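Local coordinates for protein inorganic pyrophosphatase (Coxiella burnetii, PDB 3TR4) that probably hydrolyses inorganic pyrophosphate to two phosphate ions with the help of magnesium, working as a homohexamer, at residues K126-S129 against S130-D134. Residues are numbered along the deposited sequence; the frame is centred on the assembly and turned at random.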
loop_
_atom_site.group_PDB
_atom_site.type_symbol
_atom_site.label_atom_id
_atom_site.label_comp_id
_atom_site.label_asym_id
_atom_site.label_seq_id
_atom_site.Cartn_x
_atom_site.Cartn_y
_atom_site.Cartn_z
ATOM N N LYS B 126 3.215 -0.162 32.366
ATOM C CA LYS B 126 1.895 -0.623 32.787
ATOM C C LYS B 126 0.790 0.053 31.983
ATOM O O LYS B 126 -0.315 -0.471 31.866
ATOM C CB LYS B 126 1.689 -0.405 34.288
ATOM C CG LYS B 126 1.630 1.051 34.721
ATOM C CD LYS B 126 1.555 1.163 36.240
ATOM C CE LYS B 126 1.405 2.609 36.694
ATOM N NZ LYS B 126 0.097 3.189 36.280
ATOM N N ASP B 127 1.103 1.214 31.419
ATOM C CA ASP B 127 0.153 1.943 30.587
ATOM C C ASP B 127 0.039 1.330 29.189
ATOM O O ASP B 127 -0.856 1.676 28.420
ATOM C CB ASP B 127 0.539 3.425 30.507
ATOM C CG ASP B 127 0.522 4.102 31.869
ATOM O OD1 ASP B 127 -0.210 3.620 32.759
ATOM O OD2 ASP B 127 1.237 5.111 32.051
ATOM N N ILE B 128 0.948 0.414 28.870
ATOM C CA ILE B 128 0.892 -0.309 27.605
ATOM C C ILE B 128 0.194 -1.651 27.829
ATOM O O ILE B 128 0.436 -2.318 28.833
ATOM C CB ILE B 128 2.305 -0.536 27.019
ATOM C CG1 ILE B 128 3.025 0.801 26.828
ATOM C CG2 ILE B 128 2.232 -1.272 25.695
ATOM C CD1 ILE B 128 2.287 1.757 25.918
ATOM N N SER B 129 -0.686 -2.039 26.911
ATOM C CA SER B 129 -1.401 -3.306 27.057
ATOM C C SER B 129 -0.420 -4.472 27.056
ATOM O O SER B 129 0.457 -4.556 26.197
ATOM C CB SER B 129 -2.444 -3.488 25.952
ATOM O OG SER B 129 -1.848 -3.503 24.670
ATOM N N SER B 130 -0.568 -5.368 28.025
ATOM C CA SER B 130 0.338 -6.503 28.147
ATOM C C SER B 130 0.328 -7.346 26.878
ATOM O O SER B 130 1.294 -8.047 26.580
ATOM C CB SER B 130 -0.029 -7.363 29.356
ATOM O OG SER B 130 -1.313 -7.941 29.198
ATOM N N LEU B 131 -0.763 -7.273 26.123
ATOM C CA LEU B 131 -0.857 -8.032 24.884
ATOM C C LEU B 131 0.139 -7.507 23.849
ATOM O O LEU B 131 0.726 -8.280 23.093
ATOM C CB LEU B 131 -2.282 -8.001 24.333
ATOM C CG LEU B 131 -2.559 -8.931 23.149
ATOM C CD1 LEU B 131 -2.106 -10.352 23.459
ATOM C CD2 LEU B 131 -4.031 -8.903 22.776
ATOM N N LEU B 132 0.334 -6.193 23.824
ATOM C CA LEU B 132 1.279 -5.586 22.894
ATOM C C LEU B 132 2.716 -5.899 23.297
ATOM O O LEU B 132 3.554 -6.212 22.449
ATOM C CB LEU B 132 1.072 -4.073 22.818
ATOM C CG LEU B 132 2.035 -3.328 21.894
ATOM C CD1 LEU B 132 2.078 -3.984 20.519
ATOM C CD2 LEU B 132 1.648 -1.862 21.781
ATOM N N LEU B 133 2.994 -5.804 24.595
ATOM C CA LEU B 133 4.311 -6.135 25.120
ATOM C C LEU B 133 4.636 -7.601 24.852
ATOM O O LEU B 133 5.779 -7.949 24.554
ATOM C CB LEU B 133 4.391 -5.843 26.623
ATOM C CG LEU B 133 4.194 -4.391 27.069
ATOM C CD1 LEU B 133 4.328 -4.270 28.579
ATOM C CD2 LEU B 133 5.182 -3.473 26.368
ATOM N N ASP B 134 3.627 -8.459 24.961
ATOM C CA ASP B 134 3.815 -9.878 24.681
ATOM C C ASP B 134 4.119 -10.102 23.203
ATOM O O ASP B 134 4.980 -10.907 22.852
ATOM C CB ASP B 134 2.593 -10.694 25.104
ATOM C CG ASP B 134 2.470 -10.819 26.611
ATOM O OD1 ASP B 134 3.457 -10.527 27.319
ATOM O OD2 ASP B 134 1.387 -11.216 27.089
#
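Ser130 follows the N-cap residue Ser129 directly and opens helix 130-142; its CB points away from the incoming loop. Leu131 also turns its end from that loop, and packs instead on Pro48 of one neighbouring subunit and Ala118 of another, so this surface turn sits beside subunit boundaries of the hexamer. At Leu132 the backbone N gives a bent hydrogen bond of 2.9 Å to Ser129 O, arriving from above the carbonyl plane. In this N-cap it is the backbone O of Ser129 that bonds to the first turn: its OG, placed between its own backbone N and carbonyl carbon (chi1 61°), stands 3.6 Å from Leu132 N without a hydrogen bond to it and rests 3.5 Å from Leu132 CB. The CD2 methyl of Leu132 reaches Ile128 CG2 at 4.0 Å, and both residues also touch Leu76. Leu133 N provides the second hydrogen bond to Ser129 O, longer at 3.2 Å but nearly straight (166°) and in the carbonyl plane; one oxygen thus takes two successive amides. The Leu133 side chain crosses that of Ile128 at about a right angle, with CD2 3.7 Å from Ile128 CG2. Asp134 N then bonds to Ser130 O, carrying the helix onward.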